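Long-range contacts in enoyl-CoA hydratase/carnithine racemase (Thermus thermophilus JL-18, PDB 6SL9), which probably acts as the PaaG isomerase of the crotonase family, forming oxepin-CoA in bacterial phenylacetic acid catabolism: residues Val100-Val105 against Ala126-Ala131; Leu119-Val124 against Val177-Pro182; Gly93-Leu98 against Pro201-Ala206. All blocks are in the same frame, centred on the assembly; numbering follows the deposited sequence.

Interaction 1 (Val100-Val105 against Ala126-Ala131); sequences VAVNGV and ASFTTA
Ser-127 O receives a CA-H...O contact from Val-105 CA, 3.6 Å away, just past the end of strand 98-102. In this crotonase fold the larger sheet, which carries that strand, gives way here to the smaller sheet of 127-129, and the two segments meet without a conventional hydrogen bond between them. Ala-126 fills the turn: its CB lies 3.4 Å from Val-102 O and 3.5 Å from Gly-104 O, so two backbone carbonyls border one methyl group. Deeper in, Val-102 sends both methyls against the far end of the Phe-128 ring, CG1 at 3.8 Å and CG2 at 3.9 Å from CZ. The side chains approach from opposite directions. Although the CB of Phe-128 points away from 100-105, a chi1 of -63° puts CG anti to the carbonyl carbon and carries the ring back to the valine. Helix 109-115 adds Ala-114 against Val-102 and Met-111 against Phe-128. At the turn, Asn-103 is held elsewhere, with OD1 taking Gly-56 N-H and ND2 giving to Ala-60 O. Ser-127 OG rests against Val-105, 3.8 Å from its CB.

Interaction 2 (Leu119-Val124 against Val177-Pro182); sequences LRLAAV and VHRVVP
His-178 reaches back to Arg-120 with its ring, and ND1 accepts the Arg-120 N-H at 3.0 Å, the donor lying 1° out of the ring plane. This is where 179-181, the last strand in the larger sheet of the crotonase fold, begins to pair in parallel with 119-123. Leu-119 comes in at about a right angle and lays CD2 over one face of the imidazole, a CH-pi contact 4.0 Å from the ring centroid. Arg-120 bends at chi3 (-58°), which folds its guanidinium over to His-178: CE1 sits 3.2 Å above the guanidinium plane, toward its rim, with the two planes 49° apart. The nitrogens of that group are held by Leu-176 O, Gly-117 O and Gly-175 O, and NH1 also bonds Gln-157 of the second subunit. His-178 NE2 bonds Ala-154 O of the same neighbour, a pattern consistent with a neutral ring protonated at NE2. With an alanine here both imidazole bonds go, which is likely to leave the Arg-120 N-H without its acceptor and Ala-154 O of the second subunit without this donor. Leu-121 and Arg-179 run side by side, the leucine CD2 centred over a guanidinium whose NH2 makes a salt bridge to Glu-189. Along the backbone, Arg-120 O accepts His-178 N (2.7 Å) and, weakly, Arg-179 N; Ala-122 N to Arg-179 O and Val-181 N to Ala-122 O follow, and Val-124 N to Val-181 O (2.9 Å) closes the ladder. The side chains of Val-124 and Val-180 cross at about a right angle, CG2 3.7 Å from CG1.

Interaction 3 (Gly93-Leu98 against Pro201-Ala206); sequences GLEKPL and PTRAYA
Glu-95 and Arg-203 approach each other obliquely, their carboxylate and guanidinium planes 33° apart. Arg-203 NH2 donates a hydrogen bond to Glu-95 OE1 at 2.7 Å, a salt bridge in which the nitrogen comes from above the carboxylate plane, 49° out of it; a weak second bond from NH1 goes to the same oxygen. The arginine leaves the helix heading away from the loop, but bends at chi2 and chi3 (-57°) turn its guanidinium back to the glutamate. OE2 is taken by Lys-210, so the carboxylate probably sits between two positive charges, one at each oxygen. Beside this bridge Ala-206 faces the loop and puts CB 3.5 Å from Glu-95 O. Thr-202 turns its methyl to the loop, CG2 anti to the backbone N, and touches three residues with it: Glu-95 O at 3.7 Å, Lys-96 CG at 4.0 Å and the ring of Pro-97, which it meets at about a right angle. Its hydroxyl bonds Arg-50 NE. Tyr-205 and Pro-97 cross obliquely, the proline CG 3.7 Å from Tyr-205 CD2, while Pro-201 O, at the N-cap, lies over one face of the tyrosine ring. A water lies 2.8 Å from Ala-206 O and also near Leu-94 O, between the two segments. Together these groups seat the first turn of helix 202-214 on the loop that leads from helix 77-93 into strand 98-102. Ala-51 of strand 51-56 touches Pro-97, Leu-197 of helix 186-197 packs on both Pro-97 and Tyr-205, and Val-133 of the second subunit packs on Pro-201 and Tyr-205.

From the N terminus, 93-98 comes first and finds its partner only at 201-206, so interaction 3 closes the longest loop and encloses the other two. Within it, 100-105 closes on 126-131 and 119-124 closes on 177-182; since 119-124 falls inside the first of these loops and 177-182 beyond it, interactions 1 and 2 cross. Their centres are 10 Å apart and they touch directly, Val-102 N lying 2.8 Å from Leu-121 O and Phe-128 packing on Val-177. Interaction 1 links the two sheets, interaction 2 adds edge strand 179-181 to the larger, and interaction 3, centred about 24 and 21 Å from the centres of those two, fixes a later helix beside the start of strand 98-102.

Interaction 1 (Val100-Val105 against Ala126-Ala131)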
# COMPACT_ATOMS: atom_id res chain seq x y z
N VAL A 100 -6.70 -19.11 7.30
CA VAL A 100 -5.55 -19.57 8.13
C VAL A 100 -5.90 -19.33 9.59
O VAL A 100 -6.36 -18.22 9.91
CB VAL A 100 -4.26 -18.86 7.70
CG1 VAL A 100 -3.16 -19.04 8.74
CG2 VAL A 100 -3.80 -19.38 6.37
N ALA A 101 -5.63 -20.30 10.44
CA ALA A 101 -5.82 -20.22 11.90
C ALA A 101 -4.44 -20.33 12.53
O ALA A 101 -3.85 -21.41 12.60
CB ALA A 101 -6.75 -21.29 12.36
N VAL A 102 -3.91 -19.19 12.98
CA VAL A 102 -2.55 -19.10 13.56
C VAL A 102 -2.63 -19.43 15.07
O VAL A 102 -3.05 -18.60 15.86
CB VAL A 102 -1.86 -17.77 13.29
CG1 VAL A 102 -0.43 -17.82 13.77
CG2 VAL A 102 -1.88 -17.42 11.80
N ASN A 103 -2.31 -20.67 15.40
CA ASN A 103 -2.47 -21.23 16.75
C ASN A 103 -1.30 -20.95 17.67
O ASN A 103 -1.44 -21.15 18.88
CB ASN A 103 -2.73 -22.73 16.66
CG ASN A 103 -1.60 -23.43 15.94
OD1 ASN A 103 -1.41 -23.23 14.74
ND2 ASN A 103 -0.81 -24.20 16.71
N GLY A 104 -0.19 -20.49 17.15
CA GLY A 104 1.01 -20.23 17.96
C GLY A 104 2.03 -19.49 17.13
O GLY A 104 1.69 -18.72 16.24
N VAL A 105 3.29 -19.69 17.43
CA VAL A 105 4.33 -18.88 16.78
C VAL A 105 4.26 -19.17 15.28
O VAL A 105 4.19 -20.33 14.79
CB VAL A 105 5.74 -19.14 17.31
CG1 VAL A 105 6.15 -20.57 17.23
CG2 VAL A 105 6.74 -18.27 16.61
N ALA A 126 -0.73 -16.39 20.21
CA ALA A 126 0.05 -16.62 18.99
C ALA A 126 0.99 -15.43 18.79
O ALA A 126 0.78 -14.38 19.36
CB ALA A 126 -0.85 -16.82 17.79
N SER A 127 1.94 -15.55 17.87
CA SER A 127 2.90 -14.47 17.63
C SER A 127 3.42 -14.58 16.23
O SER A 127 3.37 -15.63 15.61
CB SER A 127 3.96 -14.51 18.66
OG SER A 127 4.69 -15.70 18.61
N PHE A 128 3.93 -13.45 15.76
CA PHE A 128 4.51 -13.36 14.41
C PHE A 128 5.88 -12.72 14.50
O PHE A 128 6.02 -11.63 15.10
CB PHE A 128 3.63 -12.47 13.50
CG PHE A 128 2.25 -13.01 13.28
CD1 PHE A 128 1.26 -12.86 14.23
CD2 PHE A 128 1.97 -13.73 12.12
CE1 PHE A 128 0.01 -13.43 14.03
CE2 PHE A 128 0.70 -14.25 11.91
CZ PHE A 128 -0.26 -14.09 12.87
N THR A 129 6.88 -13.35 13.90
CA THR A 129 8.25 -12.78 13.90
C THR A 129 8.83 -13.02 12.50
O THR A 129 8.86 -14.15 12.05
CB THR A 129 9.08 -13.42 15.02
OG1 THR A 129 8.44 -13.44 16.30
CG2 THR A 129 10.35 -12.61 15.08
N THR A 130 9.32 -11.98 11.85
CA THR A 130 9.84 -12.20 10.49
C THR A 130 11.04 -13.13 10.54
O THR A 130 11.17 -13.97 9.65
CB THR A 130 10.13 -10.87 9.78
OG1 THR A 130 11.15 -10.18 10.54
CG2 THR A 130 8.89 -10.01 9.58
N ALA A 131 11.93 -12.98 11.51
CA ALA A 131 13.00 -13.92 11.88
C ALA A 131 14.19 -14.02 10.93
O ALA A 131 15.31 -14.24 11.43
CB ALA A 131 12.43 -15.32 12.12

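Interaction 2 (Leu119-Val124 against Val177-Pro182)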
# COMPACT_ATOMS: atom_id res chain seq x y z
N LEU A 119 -8.35 -14.95 4.54
CA LEU A 119 -8.85 -14.49 5.83
C LEU A 119 -8.05 -15.20 6.90
O LEU A 119 -7.85 -16.43 6.81
CB LEU A 119 -10.35 -14.72 5.99
CG LEU A 119 -11.19 -13.88 5.01
CD1 LEU A 119 -12.62 -14.25 4.97
CD2 LEU A 119 -11.06 -12.41 5.31
N ARG A 120 -7.57 -14.44 7.87
CA ARG A 120 -6.58 -14.95 8.84
C ARG A 120 -7.05 -14.65 10.25
O ARG A 120 -7.40 -13.51 10.57
CB ARG A 120 -5.26 -14.26 8.53
CG ARG A 120 -4.73 -14.55 7.14
CD ARG A 120 -3.45 -13.83 6.77
NE ARG A 120 -3.58 -12.39 6.86
CZ ARG A 120 -4.15 -11.63 5.94
NH1 ARG A 120 -4.55 -12.16 4.79
NH2 ARG A 120 -4.24 -10.31 6.13
N LEU A 121 -7.01 -15.66 11.10
CA LEU A 121 -7.36 -15.55 12.53
C LEU A 121 -6.15 -15.99 13.34
O LEU A 121 -5.38 -16.85 12.90
CB LEU A 121 -8.53 -16.48 12.89
CG LEU A 121 -9.87 -16.23 12.24
CD1 LEU A 121 -9.90 -16.84 10.87
CD2 LEU A 121 -10.98 -16.83 13.05
N ALA A 122 -6.00 -15.40 14.51
CA ALA A 122 -4.95 -15.82 15.44
C ALA A 122 -5.55 -16.11 16.80
O ALA A 122 -6.49 -15.40 17.25
CB ALA A 122 -3.94 -14.72 15.60
N ALA A 123 -4.99 -17.10 17.49
CA ALA A 123 -5.25 -17.31 18.91
C ALA A 123 -4.60 -16.21 19.71
O ALA A 123 -3.47 -15.82 19.43
CB ALA A 123 -4.67 -18.63 19.37
N VAL A 124 -5.23 -15.89 20.82
CA VAL A 124 -4.55 -15.15 21.90
C VAL A 124 -3.33 -16.02 22.24
O VAL A 124 -3.50 -17.25 22.51
CB VAL A 124 -5.52 -14.97 23.09
CG1 VAL A 124 -4.76 -14.48 24.30
CG2 VAL A 124 -6.70 -14.06 22.78
N VAL A 177 -3.50 -10.17 10.83
CA VAL A 177 -4.71 -11.04 10.94
C VAL A 177 -5.94 -10.16 10.93
O VAL A 177 -5.83 -8.95 11.20
CB VAL A 177 -4.66 -11.95 12.17
CG1 VAL A 177 -3.51 -12.95 12.10
CG2 VAL A 177 -4.68 -11.15 13.43
N HIS A 178 -7.08 -10.79 10.66
CA HIS A 178 -8.41 -10.13 10.65
C HIS A 178 -9.15 -10.26 11.98
O HIS A 178 -10.04 -9.46 12.21
CB HIS A 178 -9.25 -10.69 9.50
CG HIS A 178 -8.63 -10.46 8.14
ND1 HIS A 178 -8.03 -11.48 7.45
CD2 HIS A 178 -8.56 -9.34 7.38
CE1 HIS A 178 -7.65 -10.96 6.29
NE2 HIS A 178 -7.91 -9.65 6.24
N ARG A 179 -8.83 -11.27 12.77
CA ARG A 179 -9.55 -11.55 14.03
C ARG A 179 -8.59 -12.24 15.00
O ARG A 179 -7.77 -13.03 14.56
CB ARG A 179 -10.76 -12.46 13.80
CG ARG A 179 -11.74 -12.46 14.96
CD ARG A 179 -13.15 -13.01 14.79
NE ARG A 179 -13.64 -13.39 13.48
CZ ARG A 179 -14.42 -14.47 13.28
NH1 ARG A 179 -14.87 -14.75 12.06
NH2 ARG A 179 -14.68 -15.31 14.27
N VAL A 180 -8.77 -11.95 16.28
CA VAL A 180 -8.10 -12.62 17.42
C VAL A 180 -9.17 -13.29 18.27
O VAL A 180 -10.15 -12.63 18.58
CB VAL A 180 -7.22 -11.66 18.23
CG1 VAL A 180 -6.66 -12.29 19.49
CG2 VAL A 180 -6.13 -11.10 17.33
N VAL A 181 -8.95 -14.55 18.63
CA VAL A 181 -9.92 -15.30 19.44
C VAL A 181 -9.18 -16.12 20.47
O VAL A 181 -8.00 -16.43 20.28
CB VAL A 181 -10.85 -16.14 18.60
CG1 VAL A 181 -11.53 -15.32 17.52
CG2 VAL A 181 -10.05 -17.22 18.01
N PRO A 182 -9.84 -16.42 21.60
CA PRO A 182 -9.20 -17.25 22.62
C PRO A 182 -8.71 -18.57 21.99
O PRO A 182 -9.35 -19.12 21.07
CB PRO A 182 -10.31 -17.49 23.62
CG PRO A 182 -11.28 -16.39 23.41
CD PRO A 182 -11.21 -16.01 21.96

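Interaction 3 (Gly93-Leu98 against Pro201-Ala206)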
# COMPACT_ATOMS: atom_id res chain seq x y z
N GLY A 93 -2.47 -18.65 -6.11
CA GLY A 93 -3.45 -18.79 -7.20
C GLY A 93 -4.60 -19.71 -6.88
O GLY A 93 -5.40 -19.94 -7.76
N LEU A 94 -4.66 -20.26 -5.68
CA LEU A 94 -5.74 -21.19 -5.27
C LEU A 94 -7.09 -20.68 -5.76
O LEU A 94 -7.44 -19.53 -5.43
CB LEU A 94 -5.75 -21.24 -3.74
CG LEU A 94 -5.45 -22.59 -3.11
CD1 LEU A 94 -5.76 -22.54 -1.62
CD2 LEU A 94 -6.21 -23.72 -3.78
N GLU A 95 -7.87 -21.54 -6.39
CA GLU A 95 -9.16 -21.12 -6.94
C GLU A 95 -10.30 -21.40 -5.97
O GLU A 95 -11.46 -21.45 -6.35
CB GLU A 95 -9.42 -21.72 -8.32
CG GLU A 95 -8.43 -21.22 -9.33
CD GLU A 95 -8.99 -20.91 -10.69
OE1 GLU A 95 -10.01 -21.54 -11.05
OE2 GLU A 95 -8.33 -20.20 -11.47
N LYS A 96 -10.00 -21.50 -4.68
CA LYS A 96 -10.94 -21.63 -3.55
C LYS A 96 -10.40 -20.74 -2.43
O LYS A 96 -9.18 -20.55 -2.32
CB LYS A 96 -11.07 -23.09 -3.14
CG LYS A 96 -11.59 -23.95 -4.27
CD LYS A 96 -11.68 -25.44 -4.01
CE LYS A 96 -12.13 -26.18 -5.24
NZ LYS A 96 -12.35 -27.62 -5.02
N PRO A 97 -11.28 -20.22 -1.58
CA PRO A 97 -10.82 -19.37 -0.49
C PRO A 97 -10.09 -20.20 0.58
O PRO A 97 -10.45 -21.31 0.86
CB PRO A 97 -12.11 -18.80 0.08
CG PRO A 97 -13.17 -19.80 -0.29
CD PRO A 97 -12.74 -20.28 -1.66
N LEU A 98 -9.09 -19.56 1.18
CA LEU A 98 -8.23 -20.15 2.23
C LEU A 98 -8.35 -19.33 3.50
O LEU A 98 -8.07 -18.13 3.52
CB LEU A 98 -6.78 -20.18 1.73
CG LEU A 98 -5.73 -20.65 2.74
CD1 LEU A 98 -5.96 -22.09 3.12
CD2 LEU A 98 -4.32 -20.45 2.22
N PRO A 201 -19.86 -17.88 -3.29
CA PRO A 201 -19.66 -17.96 -4.74
C PRO A 201 -18.18 -18.18 -5.04
O PRO A 201 -17.43 -17.25 -5.26
CB PRO A 201 -20.17 -16.60 -5.24
CG PRO A 201 -19.90 -15.65 -4.09
CD PRO A 201 -20.11 -16.48 -2.84
N THR A 202 -17.80 -19.45 -5.07
CA THR A 202 -16.39 -19.83 -5.12
C THR A 202 -15.68 -19.21 -6.33
O THR A 202 -14.49 -18.83 -6.22
CB THR A 202 -16.28 -21.35 -5.08
OG1 THR A 202 -17.16 -21.88 -4.11
CG2 THR A 202 -14.87 -21.82 -4.86
N ARG A 203 -16.36 -19.14 -7.46
CA ARG A 203 -15.72 -18.54 -8.65
C ARG A 203 -15.45 -17.06 -8.43
O ARG A 203 -14.40 -16.53 -8.89
CB ARG A 203 -16.53 -18.74 -9.92
CG ARG A 203 -16.78 -20.18 -10.30
CD ARG A 203 -15.51 -20.98 -10.44
NE ARG A 203 -14.60 -20.39 -11.42
CZ ARG A 203 -13.27 -20.41 -11.41
NH1 ARG A 203 -12.58 -19.77 -12.35
NH2 ARG A 203 -12.61 -21.01 -10.44
N ALA A 204 -16.38 -16.35 -7.83
CA ALA A 204 -16.18 -14.92 -7.56
C ALA A 204 -15.02 -14.77 -6.60
O ALA A 204 -14.18 -13.90 -6.78
CB ALA A 204 -17.42 -14.29 -7.06
N TYR A 205 -14.88 -15.67 -5.62
CA TYR A 205 -13.72 -15.60 -4.70
C TYR A 205 -12.45 -15.81 -5.51
O TYR A 205 -11.46 -15.08 -5.32
CB TYR A 205 -13.83 -16.62 -3.57
CG TYR A 205 -15.01 -16.49 -2.64
CD1 TYR A 205 -15.54 -15.28 -2.23
CD2 TYR A 205 -15.54 -17.62 -2.06
CE1 TYR A 205 -16.54 -15.19 -1.28
CE2 TYR A 205 -16.54 -17.57 -1.11
CZ TYR A 205 -17.07 -16.35 -0.73
OH TYR A 205 -18.06 -16.30 0.20
N ALA A 206 -12.40 -16.83 -6.34
CA ALA A 206 -11.18 -17.17 -7.08
C ALA A 206 -10.73 -16.01 -7.95
O ALA A 206 -9.55 -15.72 -8.01
CB ALA A 206 -11.49 -18.36 -7.94
O HOH W 1 -7.28 -17.31 -7.60